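Local coordinates for uncharacterized protein YfeY (PDB 2QZB) that is of unknown function but is probably exported as a lipoprotein of the bacterial cell envelope, at residues Y135-E140 against W157-I162; R44-M49 against F59-K64. All blocks are in the same frame, centred on the assembly; numbering follows the deposited sequence.

Interaction 1: Y135-E140 against W157-I162; sequences YQFSGE and WKVSKI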
ATOM      1  N   TYR A 135      -4.211  -4.216  -2.766  1.00 25.01           N
ATOM      2  CA  TYR A 135      -3.683  -4.891  -1.581  1.00 25.92           C
ATOM      3  C   TYR A 135      -2.519  -5.728  -2.059  1.00 25.65           C
ATOM      4  O   TYR A 135      -2.609  -6.375  -3.114  1.00 26.79           O
ATOM      5  CB  TYR A 135      -4.750  -5.812  -0.945  1.00 25.34           C
ATOM      6  CG  TYR A 135      -6.119  -5.187  -0.735  1.00 25.15           C
ATOM      7  CD1 TYR A 135      -6.277  -4.043   0.035  1.00 24.04           C
ATOM      8  CD2 TYR A 135      -7.264  -5.759  -1.298  1.00 25.44           C
ATOM      9  CE1 TYR A 135      -7.519  -3.456   0.207  1.00 24.65           C
ATOM     10  CE2 TYR A 135      -8.519  -5.195  -1.098  1.00 21.53           C
ATOM     11  CZ  TYR A 135      -8.641  -4.058  -0.349  1.00 25.64           C
ATOM     12  OH  TYR A 135      -9.880  -3.501  -0.123  1.00 24.33           O
ATOM     13  N   GLN A 136      -1.418  -5.730  -1.332  1.00 25.25           N
ATOM     14  CA  GLN A 136      -0.409  -6.759  -1.584  1.00 26.01           C
ATOM     15  C   GLN A 136      -0.557  -7.857  -0.552  1.00 25.57           C
ATOM     16  O   GLN A 136      -0.951  -7.597   0.603  1.00 24.68           O
ATOM     17  CB  GLN A 136       1.031  -6.210  -1.581  1.00 26.57           C
ATOM     18  CG  GLN A 136       1.315  -5.161  -2.661  1.00 28.48           C
ATOM     19  CD  GLN A 136       2.823  -4.865  -2.853  1.00 29.24           C
ATOM     20  OE1 GLN A 136       3.673  -5.303  -2.060  1.00 32.54           O
ATOM     21  NE2 GLN A 136       3.146  -4.122  -3.917  1.00 32.43           N
ATOM     22  N   PHE A 137      -0.240  -9.087  -0.963  1.00 25.65           N
ATOM     23  CA  PHE A 137      -0.401 -10.262  -0.101  1.00 25.66           C
ATOM     24  C   PHE A 137       0.953 -10.905   0.060  1.00 26.88           C
ATOM     25  O   PHE A 137       1.775 -10.834  -0.851  1.00 26.44           O
ATOM     26  CB  PHE A 137      -1.398 -11.267  -0.727  1.00 24.48           C
ATOM     27  CG  PHE A 137      -2.827 -10.809  -0.641  1.00 23.52           C
ATOM     28  CD1 PHE A 137      -3.370  -9.983  -1.632  1.00 23.42           C
ATOM     29  CD2 PHE A 137      -3.602 -11.148   0.438  1.00 22.78           C
ATOM     30  CE1 PHE A 137      -4.669  -9.530  -1.536  1.00 22.37           C
ATOM     31  CE2 PHE A 137      -4.893 -10.712   0.532  1.00 24.50           C
ATOM     32  CZ  PHE A 137      -5.427  -9.879  -0.443  1.00 23.01           C
ATOM     33  N   SER A 138       1.209 -11.521   1.210  1.00 27.65           N
ATOM     34  CA  SER A 138       2.392 -12.387   1.308  1.00 29.63           C
ATOM     35  C   SER A 138       2.099 -13.636   2.104  1.00 30.49           C
ATOM     36  O   SER A 138       1.111 -13.688   2.854  1.00 29.95           O
ATOM     37  CB  SER A 138       3.651 -11.664   1.804  1.00 29.97           C
ATOM     38  OG  SER A 138       3.390 -10.683   2.771  1.00 34.17           O
ATOM     39  N   GLY A 139       2.930 -14.653   1.914  1.00 31.37           N
ATOM     40  CA  GLY A 139       2.689 -15.967   2.519  1.00 33.76           C
ATOM     41  C   GLY A 139       3.756 -16.898   1.986  1.00 35.71           C
ATOM     42  O   GLY A 139       4.706 -16.427   1.345  1.00 35.16           O
ATOM     43  N   GLU A 140       3.616 -18.204   2.245  1.00 37.22           N
ATOM     44  CA  GLU A 140       4.606 -19.184   1.782  1.00 40.29           C
ATOM     45  C   GLU A 140       4.599 -19.325   0.267  1.00 40.21           C
ATOM     46  O   GLU A 140       3.555 -19.633  -0.322  1.00 40.18           O
ATOM     47  CB  GLU A 140       4.358 -20.563   2.428  1.00 40.59           C
ATOM     48  CG  GLU A 140       5.525 -21.579   2.294  1.00 42.05           C
ATOM     49  CD  GLU A 140       5.406 -22.761   3.300  1.00 44.02           C
ATOM     50  OE1 GLU A 140       4.399 -22.798   4.069  1.00 48.34           O
ATOM     51  OE2 GLU A 140       6.305 -23.643   3.314  1.00 45.26           O
ATOM     52  N   TRP A 157      -2.569 -16.813   2.161  1.00 27.01           N
ATOM     53  CA  TRP A 157      -1.830 -15.539   2.213  1.00 25.00           C
ATOM     54  C   TRP A 157      -2.618 -14.440   2.958  1.00 23.72           C
ATOM     55  O   TRP A 157      -3.828 -14.539   3.137  1.00 22.15           O
ATOM     56  CB  TRP A 157      -1.429 -15.114   0.798  1.00 25.20           C
ATOM     57  CG  TRP A 157      -0.263 -15.928   0.248  1.00 23.53           C
ATOM     58  CD1 TRP A 157       0.024 -17.237   0.502  1.00 25.40           C
ATOM     59  CD2 TRP A 157       0.758 -15.461  -0.650  1.00 25.16           C
ATOM     60  NE1 TRP A 157       1.177 -17.612  -0.167  1.00 24.79           N
ATOM     61  CE2 TRP A 157       1.645 -16.532  -0.876  1.00 25.84           C
ATOM     62  CE3 TRP A 157       1.017 -14.227  -1.266  1.00 27.75           C
ATOM     63  CZ2 TRP A 157       2.758 -16.425  -1.727  1.00 26.61           C
ATOM     64  CZ3 TRP A 157       2.140 -14.104  -2.092  1.00 27.37           C
ATOM     65  CH2 TRP A 157       2.994 -15.205  -2.315  1.00 26.93           C
ATOM     66  N   LYS A 158      -1.918 -13.421   3.435  1.00 22.57           N
ATOM     67  CA  LYS A 158      -2.557 -12.332   4.164  1.00 24.57           C
ATOM     68  C   LYS A 158      -2.063 -11.001   3.625  1.00 23.92           C
ATOM     69  O   LYS A 158      -0.940 -10.927   3.162  1.00 23.24           O
ATOM     70  CB  LYS A 158      -2.248 -12.419   5.672  1.00 24.93           C
ATOM     71  CG  LYS A 158      -2.900 -13.652   6.315  1.00 28.27           C
ATOM     72  CD  LYS A 158      -2.672 -13.702   7.804  1.00 32.51           C
ATOM     73  CE  LYS A 158      -3.266 -15.015   8.397  1.00 35.34           C
ATOM     74  NZ  LYS A 158      -2.688 -15.241   9.788  1.00 40.61           N
ATOM     75  N   VAL A 159      -2.899  -9.971   3.748  1.00 22.50           N
ATOM     76  CA  VAL A 159      -2.588  -8.653   3.287  1.00 23.16           C
ATOM     77  C   VAL A 159      -1.366  -8.153   4.054  1.00 24.22           C
ATOM     78  O   VAL A 159      -1.377  -8.131   5.296  1.00 24.40           O
ATOM     79  CB  VAL A 159      -3.799  -7.665   3.532  1.00 22.90           C
ATOM     80  CG1 VAL A 159      -3.389  -6.221   3.242  1.00 22.33           C
ATOM     81  CG2 VAL A 159      -5.000  -8.043   2.661  1.00 21.55           C
ATOM     82  N   SER A 160      -0.337  -7.737   3.333  1.00 24.08           N
ATOM     83  CA  SER A 160       0.876  -7.220   3.978  1.00 25.00           C
ATOM     84  C   SER A 160       1.114  -5.745   3.635  1.00 25.45           C
ATOM     85  O   SER A 160       1.921  -5.084   4.265  1.00 25.57           O
ATOM     86  CB  SER A 160       2.086  -8.042   3.565  1.00 25.79           C
ATOM     87  OG  SER A 160       2.174  -8.077   2.156  1.00 25.00           O
ATOM     88  N   LYS A 161       0.387  -5.225   2.651  1.00 25.11           N
ATOM     89  CA  LYS A 161       0.419  -3.798   2.362  1.00 24.86           C
ATOM     90  C   LYS A 161      -0.896  -3.360   1.716  1.00 24.47           C
ATOM     91  O   LYS A 161      -1.526  -4.133   0.983  1.00 22.72           O
ATOM     92  CB  LYS A 161       1.609  -3.546   1.447  1.00 25.68           C
ATOM     93  CG  LYS A 161       1.877  -2.145   1.063  1.00 28.16           C
ATOM     94  CD  LYS A 161       3.376  -1.981   1.002  1.00 36.35           C
ATOM     95  CE  LYS A 161       3.945  -2.532  -0.262  1.00 38.81           C
ATOM     96  NZ  LYS A 161       5.396  -2.175  -0.362  1.00 45.36           N
ATOM     97  N   ILE A 162      -1.316  -2.127   1.997  1.00 24.27           N
ATOM     98  CA  ILE A 162      -2.436  -1.533   1.292  1.00 24.11           C
ATOM     99  C   ILE A 162      -1.855  -0.358   0.468  1.00 25.12           C
ATOM    100  O   ILE A 162      -1.114   0.490   1.007  1.00 25.66           O
ATOM    101  CB  ILE A 162      -3.570  -1.054   2.266  1.00 23.70           C
ATOM    102  CG1 ILE A 162      -4.068  -2.228   3.151  1.00 23.28           C
ATOM    103  CG2 ILE A 162      -4.750  -0.446   1.461  1.00 24.39           C
ATOM    104  CD1 ILE A 162      -4.988  -1.821   4.220  1.00 22.45           C
TER
HETATM  105  O   HOH W   1       3.911  -6.711   0.628  1.00 28.93           O

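Interaction 2: R44-M49 against F59-K64; sequences RLRSGM and FFEVMK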
ATOM      1  N   ARG A  44       7.012   9.493  13.214  1.00 20.90           N
ATOM      2  CA  ARG A  44       8.172  10.235  12.785  1.00 21.57           C
ATOM      3  C   ARG A  44       8.182  10.203  11.250  1.00 21.82           C
ATOM      4  O   ARG A  44       7.435   9.443  10.627  1.00 21.83           O
ATOM      5  CB  ARG A  44       9.447   9.559  13.334  1.00 21.58           C
ATOM      6  CG  ARG A  44       9.802   9.915  14.819  1.00 22.16           C
ATOM      7  CD  ARG A  44       8.712   9.502  15.838  1.00 22.52           C
ATOM      8  NE  ARG A  44       9.193   9.672  17.211  1.00 23.33           N
ATOM      9  CZ  ARG A  44       9.711   8.704  17.973  1.00 25.35           C
ATOM     10  NH1 ARG A  44       9.850   7.446  17.528  1.00 24.28           N
ATOM     11  NH2 ARG A  44      10.117   8.998  19.199  1.00 25.10           N
ATOM     12  N   LEU A  45       9.031  11.015  10.644  1.00 22.58           N
ATOM     13  CA  LEU A  45       9.088  11.176   9.187  1.00 22.55           C
ATOM     14  C   LEU A  45      10.560  11.203   8.727  1.00 22.92           C
ATOM     15  O   LEU A  45      11.411  11.839   9.375  1.00 22.34           O
ATOM     16  CB  LEU A  45       8.367  12.485   8.814  1.00 23.05           C
ATOM     17  CG  LEU A  45       8.090  12.786   7.338  1.00 24.67           C
ATOM     18  CD1 LEU A  45       7.140  11.747   6.678  1.00 21.47           C
ATOM     19  CD2 LEU A  45       7.500  14.165   7.231  1.00 24.83           C
ATOM     20  N   ARG A  46      10.855  10.510   7.632  1.00 21.11           N
ATOM     21  CA  ARG A  46      12.194  10.355   7.113  1.00 22.22           C
ATOM     22  C   ARG A  46      12.063  10.614   5.605  1.00 22.76           C
ATOM     23  O   ARG A  46      10.982  10.487   5.080  1.00 21.99           O
ATOM     24  CB  ARG A  46      12.538   8.884   7.292  1.00 22.89           C
ATOM     25  CG  ARG A  46      13.885   8.593   7.468  1.00 25.04           C
ATOM     26  CD  ARG A  46      13.963   7.381   8.309  1.00 26.58           C
ATOM     27  NE  ARG A  46      13.724   6.118   7.612  1.00 26.11           N
ATOM     28  CZ  ARG A  46      14.342   5.004   7.965  1.00 27.21           C
ATOM     29  NH1 ARG A  46      15.218   5.031   8.975  1.00 25.75           N
ATOM     30  NH2 ARG A  46      14.110   3.876   7.311  1.00 25.17           N
ATOM     31  N   SER A  47      13.146  10.959   4.906  1.00 22.76           N
ATOM     32  CA  SER A  47      13.043  11.147   3.468  1.00 23.38           C
ATOM     33  C   SER A  47      14.097  10.388   2.695  1.00 23.41           C
ATOM     34  O   SER A  47      15.028   9.833   3.254  1.00 22.61           O
ATOM     35  CB  SER A  47      12.967  12.623   3.043  1.00 23.43           C
ATOM     36  OG  SER A  47      14.170  13.339   3.324  1.00 26.29           O
ATOM     37  N   GLY A  48      13.937  10.377   1.378  1.00 23.82           N
ATOM     38  CA  GLY A  48      14.854   9.654   0.506  1.00 24.44           C
ATOM     39  C   GLY A  48      14.596  10.052  -0.949  1.00 25.31           C
ATOM     40  O   GLY A  48      13.680  10.808  -1.246  1.00 24.24           O
ATOM     41  N   MET A  49      15.419   9.556  -1.843  1.00 26.90           N
ATOM     42  CA  MET A  49      15.276   9.908  -3.236  1.00 28.86           C
ATOM     43  C   MET A  49      15.541   8.671  -3.975  1.00 29.51           C
ATOM     44  O   MET A  49      16.247   7.764  -3.481  1.00 30.40           O
ATOM     45  CB  MET A  49      16.268  10.994  -3.653  1.00 28.84           C
ATOM     46  CG  MET A  49      15.835  12.401  -3.258  1.00 30.31           C
ATOM     47  SD  MET A  49      16.894  13.698  -3.944  1.00 31.18           S
ATOM     48  CE  MET A  49      16.051  15.130  -3.367  1.00 34.14           C
ATOM     49  N   PHE A  59      10.875  10.710  -1.986  1.00 25.45           N
ATOM     50  CA  PHE A  59       9.854   9.975  -1.236  1.00 24.31           C
ATOM     51  C   PHE A  59       9.993  10.235   0.270  1.00 23.48           C
ATOM     52  O   PHE A  59      11.047  10.728   0.707  1.00 21.42           O
ATOM     53  CB  PHE A  59       9.857   8.471  -1.570  1.00 24.17           C
ATOM     54  CG  PHE A  59      11.060   7.721  -1.093  1.00 24.54           C
ATOM     55  CD1 PHE A  59      12.157   7.557  -1.915  1.00 24.84           C
ATOM     56  CD2 PHE A  59      11.067   7.124   0.152  1.00 23.77           C
ATOM     57  CE1 PHE A  59      13.263   6.851  -1.480  1.00 26.18           C
ATOM     58  CE2 PHE A  59      12.162   6.443   0.615  1.00 27.45           C
ATOM     59  CZ  PHE A  59      13.274   6.270  -0.218  1.00 28.21           C
ATOM     60  N   PHE A  60       8.934   9.936   1.029  1.00 22.45           N
ATOM     61  CA  PHE A  60       8.965  10.012   2.501  1.00 21.89           C
ATOM     62  C   PHE A  60       8.561   8.676   3.094  1.00 21.40           C
ATOM     63  O   PHE A  60       7.709   7.985   2.549  1.00 19.67           O
ATOM     64  CB  PHE A  60       8.058  11.139   3.045  1.00 21.80           C
ATOM     65  CG  PHE A  60       8.550  12.520   2.714  1.00 24.22           C
ATOM     66  CD1 PHE A  60       8.219  13.118   1.479  1.00 26.92           C
ATOM     67  CD2 PHE A  60       9.385  13.216   3.606  1.00 25.05           C
ATOM     68  CE1 PHE A  60       8.696  14.369   1.141  1.00 24.36           C
ATOM     69  CE2 PHE A  60       9.864  14.466   3.295  1.00 23.70           C
ATOM     70  CZ  PHE A  60       9.533  15.054   2.056  1.00 25.71           C
ATOM     71  N   GLU A  61       9.205   8.311   4.202  1.00 21.05           N
ATOM     72  CA  GLU A  61       8.801   7.188   5.031  1.00 22.07           C
ATOM     73  C   GLU A  61       8.243   7.737   6.333  1.00 21.39           C
ATOM     74  O   GLU A  61       8.899   8.504   7.070  1.00 21.51           O
ATOM     75  CB  GLU A  61       9.981   6.231   5.291  1.00 22.23           C
ATOM     76  CG  GLU A  61      10.316   5.333   4.065  1.00 24.39           C
ATOM     77  CD  GLU A  61      11.544   4.493   4.283  1.00 25.07           C
ATOM     78  OE1 GLU A  61      11.640   3.389   3.709  1.00 31.76           O
ATOM     79  OE2 GLU A  61      12.409   4.918   5.070  1.00 29.16           O
ATOM     80  N   VAL A  62       7.014   7.361   6.594  1.00 20.86           N
ATOM     81  CA  VAL A  62       6.337   7.690   7.805  1.00 20.49           C
ATOM     82  C   VAL A  62       6.671   6.548   8.754  1.00 20.86           C
ATOM     83  O   VAL A  62       6.444   5.401   8.447  1.00 21.29           O
ATOM     84  CB  VAL A  62       4.826   7.776   7.566  1.00 20.93           C
ATOM     85  CG1 VAL A  62       4.112   8.030   8.871  1.00 21.14           C
ATOM     86  CG2 VAL A  62       4.497   8.908   6.542  1.00 20.15           C
ATOM     87  N   MET A  63       7.229   6.868   9.900  1.00 20.98           N
ATOM     88  CA  MET A  63       7.815   5.839  10.750  1.00 22.07           C
ATOM     89  C   MET A  63       6.963   5.637  11.992  1.00 23.14           C
ATOM     90  O   MET A  63       6.509   6.599  12.609  1.00 22.93           O
ATOM     91  CB  MET A  63       9.241   6.231  11.175  1.00 21.07           C
ATOM     92  CG  MET A  63      10.235   6.524   9.989  1.00 21.00           C
ATOM     93  SD  MET A  63      10.500   5.102   8.902  1.00 14.28           S
ATOM     94  CE  MET A  63      11.373   3.952   9.931  1.00 23.75           C
ATOM     95  N   LYS A  64       6.781   4.390  12.359  1.00 24.83           N
ATOM     96  CA  LYS A  64       6.028   4.053  13.569  1.00 28.19           C
ATOM     97  C   LYS A  64       6.976   3.216  14.393  1.00 27.84           C
ATOM     98  O   LYS A  64       7.246   2.064  14.081  1.00 27.95           O
ATOM     99  CB  LYS A  64       4.749   3.297  13.247  1.00 27.12           C
ATOM    100  CG  LYS A  64       3.814   3.148  14.482  1.00 32.42           C
ATOM    101  CD  LYS A  64       2.488   2.487  14.152  1.00 31.22           C
ATOM    102  CE  LYS A  64       2.562   0.968  14.245  1.00 37.45           C
ATOM    103  NZ  LYS A  64       1.184   0.364  14.467  1.00 37.71           N
TER

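Interaction 1: Y135-E140 against W157-I162
Gly139 lies flat against the indole of Trp157, its CA 3.4 Å from the centroid of the five-membered ring and only 7° off the ring normal, a CH-pi contact made directly over the face. A CB on Gly139 would run into Trp157 CD1, and the absence of one probably lets the ring lie this close. In the ring plane, Trp157 NE1 donates to Glu140 O at 3.1 Å; the indole nitrogen sits well above the carbonyl plane, and the bond is bent to 144°. Phe137 CB meets the benzo edge of the same ring at CE3. Val159 crosses the Phe137 ring obliquely, its CG2 3.4 Å from Phe137 CE2; with CG1 anti to the backbone N (chi1 171°), CG2 falls beside that N and is the methyl turned to the ring. Ile162 CG2 lies at the edge of the Tyr135 ring, near its plane, 4.2 Å from Tyr135 CD1.

Behind these side chains runs an antiparallel pairing broken by a classic beta bulge. Gln136 O accepts from Ser160 N at 2.8 Å and, weakly, from Lys161 N, while Gln136 N donates to Lys161 O at 2.8 Å. Gln136 also lies alongside Lys161, OE1 3.3 Å from Lys161 CE, with its NE2 bonded to Glu124. A water joins Gln136 OE1 to Ser160 OG.

Further out, Phe101 meets the Phe137 ring edge-to-face, and Tyr135 OH bonds to Thr93. Apolar groups thus meet on the face carrying Tyr135 and Ile162, whereas the face of Gln136, Ser138 and Lys161 is polar, with Gln136 held by Glu124 and the water.

Interaction 2: R44-M49 against F59-K64
Arg46 and Glu61 lie side by side on one face of the sheet, joined by a salt bridge in which a single carboxylate oxygen takes two donors. Glu61 OE2 is 3.0 Å from Arg46 NH2, which meets it on the syn side, and 3.1 Å from Arg46 NE, which comes nearly head-on to the C-O bond. Both bonds run close to the guanidinium plane, and the two flat groups are only 23° apart. The arginine's bend at chi3 (79°) turns NE toward Glu61, whose carboxylate leans in to meet it. A glutamine in place of Glu61 would probably leave the Arg46 guanidinium without its counter-charge and less firmly held against the sheet.

Met63 supplies the nonpolar side of that grip: its CE methyl sits over the centre of one guanidinium face, 3.7 Å from Arg46 CZ.

The backbones form the regular antiparallel ladder of the beta hairpin made by strands 44-52 and 55-64, at one border of the chain's large sheet. Arg44-Met63, Arg46-Glu61 and Gly48-Phe59 are its hydrogen-bonded pairs, Met63 N reaching Arg44 O at 2.7 Å.

At Gly48, CA sits over the Phe59 ring, offset toward the rim, 4.0 Å from its centroid, a CH-pi contact.

Apolar packing occupies the opposite face, where Leu45 CD1 touches Phe60 CB at 3.8 Å and Val62 CG2 at 3.9 Å; Ile35 of helix 32-38 covers Leu45 and Phe60.

Both interactions pair antiparallel strands of the same eight-stranded sheet, yet they share no strand and sit about 22 Å apart between centres. Interaction 1 joins strands 133-138 and 158-165, inside the sheet and nearer the middle of the chain; interaction 2 is a hairpin whose strand 44-52 is outermost. Interaction 1 separates an apolar face from a polar one, whereas one face of interaction 2 mixes the two. The inner pair distorts its register through a bulge and links an amide and hydroxyl through water, while the border pair keeps an unbroken ladder and sets a cross-strand ion pair beside Met63. In both, a glycine receives an aromatic ring from the partner segment.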